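Local structure of endo-beta-1,4-glucanase (cellulase B) (Bacillus halodurans, 4V2X) at residues V271-F276 / Q295-A300; F320-F325 / G335-F340; I313-G318 / R351-M356. The protein hydrolyses internal beta-1,4 linkages of beta-glucans, with a carbohydrate-binding module contributing to the breakdown of xyloglucan and beta-1,3-1,4-glucans. All coordinates share one frame; numbering follows the deposited sequence.

Contact 1: V271-F276 / Q295-A300; sequences VHYYGF and QEIIEA
Glu-296 reaches from its helix to Tyr-273 at the end of strand 267-273. Its CG stands opposite the backbone N (chi1 -171°) and the chain runs on extended, which carries the carboxylate out to the phenol. Tyr-273 OH donates to OE1 of Glu-296 at 2.6 Å, on the anti lone pair, with ring and carboxylate planes 80° apart. A water also donates to Glu-296 OE1, 2.8 Å away, and to the carbonyl O of Gly-275, giving Glu-296 OE1 a second donor. Phe-276 N lies close to Glu-296 OE1 as well, but the angle is too poor for a bond. The other oxygen, Glu-296 OE2, comes in the ring plane to the edge of Phe-276, 3.6 Å from CD1. A phenylalanine in place of Tyr-273 would probably leave Glu-296 OE1 with the water alone of these two donors and the carboxylate freer to turn. Next along the helix, Ile-297 sets CG1 obliquely against the same phenol, 3.7 Å from Tyr-273 CE2, and its side chain also touches Phe-340 and Phe-343 of helix 334-350. Glu-296 and Ile-297 thus fasten the C-terminal end of the sixth strand to helix 291-309, the barrel helix after it, beyond the short helix 277-281: a beta-alpha unit of the (beta/alpha)8 barrel of glycosyl hydrolase family 5.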
# COMPACT_ATOMS: atom_id res chain seq x y z
N VAL A 271 -13.95 -11.49 -7.30
CA VAL A 271 -14.64 -10.28 -7.72
C VAL A 271 -16.10 -10.67 -7.95
O VAL A 271 -16.42 -11.86 -8.04
CB VAL A 271 -14.03 -9.67 -9.00
CG1 VAL A 271 -12.59 -9.23 -8.74
CG2 VAL A 271 -14.11 -10.62 -10.18
N HIS A 272 -16.97 -9.67 -8.04
CA HIS A 272 -18.38 -9.88 -8.37
C HIS A 272 -18.71 -9.08 -9.62
O HIS A 272 -17.97 -8.15 -9.99
CB HIS A 272 -19.28 -9.40 -7.25
CG HIS A 272 -19.13 -10.18 -5.98
ND1 HIS A 272 -19.76 -9.82 -4.81
CD2 HIS A 272 -18.43 -11.30 -5.69
CE1 HIS A 272 -19.46 -10.68 -3.86
NE2 HIS A 272 -18.65 -11.59 -4.37
N TYR A 273 -19.81 -9.42 -10.29
CA TYR A 273 -20.17 -8.72 -11.52
C TYR A 273 -21.66 -8.78 -11.79
O TYR A 273 -22.26 -9.85 -11.83
CB TYR A 273 -19.40 -9.28 -12.72
CG TYR A 273 -19.52 -8.39 -13.93
CD1 TYR A 273 -18.86 -7.17 -13.99
CD2 TYR A 273 -20.34 -8.74 -15.00
CE1 TYR A 273 -18.99 -6.32 -15.08
CE2 TYR A 273 -20.47 -7.91 -16.10
CZ TYR A 273 -19.80 -6.70 -16.14
OH TYR A 273 -19.95 -5.87 -17.22
N TYR A 274 -22.26 -7.60 -11.97
CA TYR A 274 -23.70 -7.48 -12.15
C TYR A 274 -24.11 -6.73 -13.43
O TYR A 274 -25.26 -6.34 -13.60
CB TYR A 274 -24.33 -6.86 -10.90
CG TYR A 274 -24.42 -7.87 -9.78
CD1 TYR A 274 -25.51 -8.73 -9.69
CD2 TYR A 274 -23.43 -7.97 -8.81
CE1 TYR A 274 -25.61 -9.66 -8.67
CE2 TYR A 274 -23.52 -8.90 -7.79
CZ TYR A 274 -24.62 -9.73 -7.72
OH TYR A 274 -24.74 -10.66 -6.71
N GLY A 275 -23.17 -6.59 -14.35
CA GLY A 275 -23.44 -6.03 -15.68
C GLY A 275 -23.19 -4.54 -15.77
O GLY A 275 -23.17 -3.83 -14.76
N PHE A 276 -22.99 -4.07 -17.00
CA PHE A 276 -22.90 -2.64 -17.28
C PHE A 276 -24.10 -1.96 -16.66
O PHE A 276 -25.25 -2.34 -16.91
CB PHE A 276 -22.84 -2.43 -18.80
CG PHE A 276 -22.94 -0.99 -19.24
CD1 PHE A 276 -21.96 -0.07 -18.90
CD2 PHE A 276 -23.99 -0.58 -20.06
CE1 PHE A 276 -22.05 1.24 -19.33
CE2 PHE A 276 -24.07 0.73 -20.49
CZ PHE A 276 -23.10 1.64 -20.13
N GLN A 295 -18.49 -4.68 -24.22
CA GLN A 295 -17.14 -4.19 -24.01
C GLN A 295 -16.76 -4.13 -22.54
O GLN A 295 -15.59 -4.36 -22.20
CB GLN A 295 -16.93 -2.81 -24.66
CG GLN A 295 -16.80 -2.90 -26.17
CD GLN A 295 -15.70 -3.87 -26.61
OE1 GLN A 295 -14.60 -3.86 -26.06
NE2 GLN A 295 -16.01 -4.72 -27.58
N GLU A 296 -17.72 -3.83 -21.67
CA GLU A 296 -17.40 -3.83 -20.24
C GLU A 296 -16.95 -5.21 -19.78
O GLU A 296 -15.99 -5.34 -19.01
CB GLU A 296 -18.55 -3.34 -19.37
CG GLU A 296 -18.09 -3.14 -17.93
CD GLU A 296 -19.17 -2.62 -17.01
OE1 GLU A 296 -19.87 -3.45 -16.40
OE2 GLU A 296 -19.29 -1.38 -16.87
N ILE A 297 -17.66 -6.25 -20.23
CA ILE A 297 -17.31 -7.63 -19.90
C ILE A 297 -15.92 -7.99 -20.40
O ILE A 297 -15.09 -8.52 -19.65
CB ILE A 297 -18.37 -8.61 -20.46
CG1 ILE A 297 -19.65 -8.52 -19.62
CG2 ILE A 297 -17.86 -10.04 -20.47
CD1 ILE A 297 -20.87 -9.11 -20.31
N ILE A 298 -15.65 -7.69 -21.67
CA ILE A 298 -14.36 -8.01 -22.25
C ILE A 298 -13.24 -7.28 -21.51
O ILE A 298 -12.26 -7.89 -21.11
CB ILE A 298 -14.31 -7.71 -23.77
CG1 ILE A 298 -15.24 -8.67 -24.52
CG2 ILE A 298 -12.89 -7.83 -24.31
CD1 ILE A 298 -15.55 -8.25 -25.94
N GLU A 299 -13.41 -5.98 -21.29
CA GLU A 299 -12.36 -5.17 -20.67
C GLU A 299 -12.13 -5.59 -19.23
O GLU A 299 -10.98 -5.77 -18.81
CB GLU A 299 -12.71 -3.68 -20.73
CG GLU A 299 -12.66 -3.11 -22.14
CD GLU A 299 -13.18 -1.69 -22.24
OE1 GLU A 299 -13.67 -1.13 -21.23
OE2 GLU A 299 -13.10 -1.12 -23.35
N ALA A 300 -13.21 -5.74 -18.48
CA ALA A 300 -13.11 -6.11 -17.07
C ALA A 300 -12.45 -7.47 -16.89
O ALA A 300 -11.52 -7.62 -16.11
CB ALA A 300 -14.48 -6.10 -16.42
O HOH W 1 -20.42 -3.27 -13.66

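Contact 2: F320-F325 / G335-F340; sequences FGLLGF and GEKLKF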
# COMPACT_ATOMS: atom_id res chain seq x y z
N PHE A 320 -22.58 -13.39 -9.64
CA PHE A 320 -22.93 -12.67 -10.86
C PHE A 320 -24.42 -12.73 -11.11
O PHE A 320 -25.12 -13.59 -10.57
CB PHE A 320 -22.14 -13.17 -12.08
CG PHE A 320 -22.61 -14.49 -12.62
CD1 PHE A 320 -22.19 -15.68 -12.04
CD2 PHE A 320 -23.43 -14.55 -13.75
CE1 PHE A 320 -22.61 -16.91 -12.55
CE2 PHE A 320 -23.84 -15.77 -14.25
CZ PHE A 320 -23.43 -16.95 -13.66
N GLY A 321 -24.88 -11.79 -11.92
CA GLY A 321 -26.27 -11.68 -12.31
C GLY A 321 -26.46 -10.33 -12.98
O GLY A 321 -25.51 -9.76 -13.52
N LEU A 322 -27.68 -9.82 -12.95
CA LEU A 322 -27.94 -8.46 -13.37
C LEU A 322 -28.49 -7.71 -12.16
O LEU A 322 -29.36 -8.20 -11.45
CB LEU A 322 -28.92 -8.44 -14.54
CG LEU A 322 -28.29 -8.90 -15.86
CD1 LEU A 322 -29.37 -9.13 -16.91
CD2 LEU A 322 -27.26 -7.89 -16.38
N LEU A 323 -27.93 -6.53 -11.90
CA LEU A 323 -28.27 -5.75 -10.70
C LEU A 323 -29.76 -5.49 -10.57
O LEU A 323 -30.32 -5.56 -9.47
CB LEU A 323 -27.52 -4.42 -10.71
CG LEU A 323 -27.62 -3.60 -9.42
CD1 LEU A 323 -26.99 -4.36 -8.25
CD2 LEU A 323 -26.95 -2.24 -9.58
N GLY A 324 -30.41 -5.21 -11.69
CA GLY A 324 -31.85 -4.95 -11.72
C GLY A 324 -32.74 -6.07 -11.23
O GLY A 324 -33.90 -5.84 -10.88
N PHE A 325 -32.22 -7.29 -11.21
CA PHE A 325 -32.94 -8.43 -10.62
C PHE A 325 -33.29 -8.20 -9.15
O PHE A 325 -34.20 -8.84 -8.62
CB PHE A 325 -32.10 -9.71 -10.75
CG PHE A 325 -32.01 -10.28 -12.16
CD1 PHE A 325 -32.62 -9.67 -13.25
CD2 PHE A 325 -31.27 -11.44 -12.37
CE1 PHE A 325 -32.50 -10.23 -14.52
CE2 PHE A 325 -31.16 -12.00 -13.63
CZ PHE A 325 -31.78 -11.39 -14.71
N GLY A 335 -35.04 -11.78 -24.18
CA GLY A 335 -34.02 -12.12 -25.17
C GLY A 335 -32.69 -11.47 -24.86
O GLY A 335 -31.63 -12.09 -24.97
N GLU A 336 -32.75 -10.22 -24.43
CA GLU A 336 -31.53 -9.47 -24.11
C GLU A 336 -30.87 -10.04 -22.85
O GLU A 336 -29.65 -10.10 -22.75
CB GLU A 336 -31.86 -7.98 -23.97
CG GLU A 336 -32.55 -7.40 -25.21
CD GLU A 336 -31.73 -7.57 -26.49
OE1 GLU A 336 -30.53 -7.22 -26.48
OE2 GLU A 336 -32.29 -8.06 -27.50
N LYS A 337 -31.70 -10.46 -21.90
CA LYS A 337 -31.23 -11.13 -20.69
C LYS A 337 -30.47 -12.40 -21.05
O LYS A 337 -29.38 -12.65 -20.54
CB LYS A 337 -32.43 -11.47 -19.80
CG LYS A 337 -32.10 -12.19 -18.51
CD LYS A 337 -33.32 -12.87 -17.91
CE LYS A 337 -34.44 -11.89 -17.62
NZ LYS A 337 -35.63 -12.60 -17.07
N LEU A 338 -31.04 -13.19 -21.95
CA LEU A 338 -30.42 -14.45 -22.36
C LEU A 338 -29.09 -14.20 -23.03
O LEU A 338 -28.12 -14.90 -22.76
CB LEU A 338 -31.34 -15.23 -23.29
CG LEU A 338 -32.65 -15.72 -22.68
CD1 LEU A 338 -33.51 -16.35 -23.77
CD2 LEU A 338 -32.42 -16.69 -21.54
N LYS A 339 -29.03 -13.18 -23.89
CA LYS A 339 -27.78 -12.88 -24.60
C LYS A 339 -26.70 -12.39 -23.64
O LYS A 339 -25.54 -12.74 -23.82
CB LYS A 339 -28.01 -11.89 -25.74
CG LYS A 339 -28.78 -12.51 -26.89
CD LYS A 339 -29.03 -11.54 -28.02
CE LYS A 339 -30.12 -10.54 -27.69
NZ LYS A 339 -30.50 -9.72 -28.86
N PHE A 340 -27.07 -11.62 -22.62
CA PHE A 340 -26.13 -11.21 -21.58
C PHE A 340 -25.48 -12.43 -20.93
O PHE A 340 -24.24 -12.51 -20.83
CB PHE A 340 -26.81 -10.35 -20.50
CG PHE A 340 -25.91 -10.05 -19.31
CD1 PHE A 340 -25.02 -8.99 -19.35
CD2 PHE A 340 -25.95 -10.84 -18.18
CE1 PHE A 340 -24.18 -8.73 -18.28
CE2 PHE A 340 -25.11 -10.59 -17.10
CZ PHE A 340 -24.23 -9.52 -17.15
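Leu-322 and Phe-340 run antiparallel alongside one another, and the methyl CD2 of the leucine lands squarely on the phenyl face. From Leu-322 CD2 to the centroid of the Phe-340 ring is 3.4 Å. The approach is only 9° off the ring normal, so this is a CH-pi contact over the middle of the face. Leu-322 CG is set nearer the rim, 3.8 Å from Phe-340 CE2. With Phe-340 CG anti to its backbone N (chi1 173°), the ring projects to the leucine, and Gly-321 O meets it obliquely, 3.7 Å from CE2. A second ring borders the same leucine: Leu-322 CB stands over the centre of the Phe-325 face, in a turn closed by the backbone bond from Phe-325 N to Leu-322 O at 3.0 Å. These residues belong to the loop that leaves the seventh strand of the (beta/alpha)8 barrel and returns as helix 334-350, so the contact packs a beta-alpha loop on the first turns of its own helix. Ile-332, in the same loop just ahead of the helix, touches the side chains of Leu-322, Phe-325 and Lys-337 alike. Lys-337 crosses Phe-325 at a slant and offers its aliphatic part. Its CG lies in the ring plane at the edge, while CD takes an oblique position 3.8 Å from Phe-325 CZ. A bend at chi3 (-59°) takes the ammonium end onward to hydrogen bonds with Gln-334 OE1 and Thr-329 O; its pairing with Asp-373 is long and weak.

Contact 3: I313-G318 / R351-M356; sequences IPVVLG and RDITHM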
# COMPACT_ATOMS: atom_id res chain seq x y z
N ILE A 313 -2.79 -17.09 -10.35
CA ILE A 313 -3.72 -16.90 -9.25
C ILE A 313 -5.13 -17.11 -9.80
O ILE A 313 -5.58 -16.32 -10.62
CB ILE A 313 -3.62 -15.49 -8.64
CG1 ILE A 313 -2.19 -15.23 -8.14
CG2 ILE A 313 -4.63 -15.34 -7.51
CD1 ILE A 313 -1.88 -13.76 -7.92
N PRO A 314 -5.82 -18.18 -9.37
CA PRO A 314 -7.16 -18.42 -9.89
C PRO A 314 -8.17 -17.41 -9.37
O PRO A 314 -7.96 -16.79 -8.32
CB PRO A 314 -7.49 -19.83 -9.40
CG PRO A 314 -6.67 -20.00 -8.17
CD PRO A 314 -5.44 -19.16 -8.33
N VAL A 315 -9.26 -17.26 -10.12
CA VAL A 315 -10.30 -16.29 -9.81
C VAL A 315 -11.65 -16.97 -9.74
O VAL A 315 -12.02 -17.74 -10.65
CB VAL A 315 -10.36 -15.18 -10.88
CG1 VAL A 315 -11.53 -14.23 -10.62
CG2 VAL A 315 -9.05 -14.42 -10.91
N VAL A 316 -12.38 -16.70 -8.65
CA VAL A 316 -13.78 -17.06 -8.55
C VAL A 316 -14.60 -15.79 -8.65
O VAL A 316 -14.40 -14.84 -7.88
CB VAL A 316 -14.10 -17.80 -7.23
CG1 VAL A 316 -15.60 -17.96 -7.06
CG2 VAL A 316 -13.42 -19.17 -7.22
N LEU A 317 -15.50 -15.75 -9.63
CA LEU A 317 -16.51 -14.72 -9.71
C LEU A 317 -17.59 -15.14 -8.72
O LEU A 317 -18.45 -15.96 -9.05
CB LEU A 317 -17.03 -14.64 -11.15
CG LEU A 317 -18.10 -13.59 -11.45
CD1 LEU A 317 -17.58 -12.19 -11.19
CD2 LEU A 317 -18.56 -13.73 -12.89
N GLY A 318 -17.49 -14.63 -7.49
CA GLY A 318 -18.26 -15.17 -6.36
C GLY A 318 -19.75 -14.90 -6.42
O GLY A 318 -20.54 -15.60 -5.76
N ARG A 351 -11.55 -17.29 -20.20
CA ARG A 351 -10.55 -16.80 -19.25
C ARG A 351 -10.41 -17.68 -17.99
O ARG A 351 -9.78 -17.27 -17.02
CB ARG A 351 -10.88 -15.35 -18.90
CG ARG A 351 -10.71 -14.42 -20.10
CD ARG A 351 -11.43 -13.09 -19.91
NE ARG A 351 -11.34 -12.23 -21.10
CZ ARG A 351 -12.06 -12.39 -22.21
NH1 ARG A 351 -12.93 -13.40 -22.30
NH2 ARG A 351 -11.91 -11.56 -23.24
N ASP A 352 -10.98 -18.88 -18.02
CA ASP A 352 -10.80 -19.86 -16.94
C ASP A 352 -11.32 -19.35 -15.60
O ASP A 352 -10.79 -19.72 -14.55
CB ASP A 352 -9.31 -20.22 -16.82
CG ASP A 352 -9.07 -21.56 -16.12
OD1 ASP A 352 -9.91 -22.47 -16.23
OD2 ASP A 352 -8.01 -21.71 -15.48
N ILE A 353 -12.36 -18.53 -15.63
CA ILE A 353 -12.90 -17.95 -14.40
C ILE A 353 -14.09 -18.78 -13.94
O ILE A 353 -15.07 -18.97 -14.67
CB ILE A 353 -13.28 -16.47 -14.61
CG1 ILE A 353 -12.01 -15.63 -14.82
CG2 ILE A 353 -14.07 -15.94 -13.41
CD1 ILE A 353 -12.24 -14.24 -15.37
N THR A 354 -14.01 -19.28 -12.71
CA THR A 354 -15.13 -20.00 -12.12
C THR A 354 -16.19 -19.00 -11.65
O THR A 354 -15.85 -17.99 -11.04
CB THR A 354 -14.65 -20.90 -10.97
OG1 THR A 354 -13.98 -22.05 -11.54
CG2 THR A 354 -15.80 -21.37 -10.09
N HIS A 355 -17.46 -19.28 -11.94
CA HIS A 355 -18.54 -18.33 -11.65
C HIS A 355 -19.58 -18.95 -10.72
O HIS A 355 -19.83 -20.15 -10.76
CB HIS A 355 -19.20 -17.82 -12.94
CG HIS A 355 -19.60 -18.91 -13.89
ND1 HIS A 355 -20.74 -19.67 -13.73
CD2 HIS A 355 -18.99 -19.38 -15.01
CE1 HIS A 355 -20.82 -20.56 -14.70
NE2 HIS A 355 -19.78 -20.40 -15.49
N MET A 356 -20.17 -18.11 -9.88
CA MET A 356 -21.19 -18.56 -8.95
C MET A 356 -22.40 -17.63 -9.06
O MET A 356 -22.31 -16.45 -8.74
CB MET A 356 -20.63 -18.59 -7.53
CG MET A 356 -19.23 -19.17 -7.44
SD MET A 356 -18.68 -19.55 -5.77
CE MET A 356 -19.69 -21.00 -5.41
O HOH W 2 -9.14 -18.96 -12.45
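A water takes the place of a direct strand-to-strand bond between Val-315 N and Asp-352 O, just before the chain reaches Ile-353, the residue in register with Val-315. It accepts from Val-315 N at 2.9 Å and donates to Asp-352 O at 2.8 Å, the two atoms that continuing the parallel register backward would pair. Asp-352, with positive phi, is the C-prime residue of the Schellman motif that ends helix 334-350, so the chain is still turning there. Beyond it the pairing becomes direct, though the first bond, Thr-354 N to Val-315 O, is long at 3.3 Å. Leu-317 N then donates to Thr-354 O at 2.7 Å, and Met-356 N to Leu-317 O at 2.9 Å; in both the donor lies nearly along the C=O axis. Ile-353 CG2 sits 3.9 Å from Leu-317 CB and lies beside Val-315 CG1. Leu-317 and His-355 share one face of the sheet, where both side chains touch Leu-348 of the covering helix. Val-316 and Thr-354 share the other, where both side chains touch Met-65, and Thr-354 OG1 bonds Val-62 O. Val-316 CG1, opposite its backbone N, packs 3.7 Å from Met-356 SD. With strand axes 16° apart, this is the parallel pairing of a beta-alpha-beta crossover, here joining the seventh and eighth strands of the (beta/alpha)8 barrel.

How the contacts relate
From the N terminus, strand 267-273 comes first, and contact 1 closes the loop between it and helix 291-309. That helix leads into strand 315-320, where contact 3 opens. Before contact 3 closes, contact 2 opens and shuts within it, folding the loop 320-325 onto helix 334-350; the chain then reaches strand 354-357 and completes contact 3. Contact 1 therefore precedes the other two in series, and none cross. Probable hydrogen bonds join all three: Val-271 O lies 3.0 Å from Gly-318 N, Tyr-273 O 3.3 Å from Gly-321 N, and Met-356 O 3.2 Å from Phe-320 N, linking strands six, seven and eight and the start of the loop after strand seven.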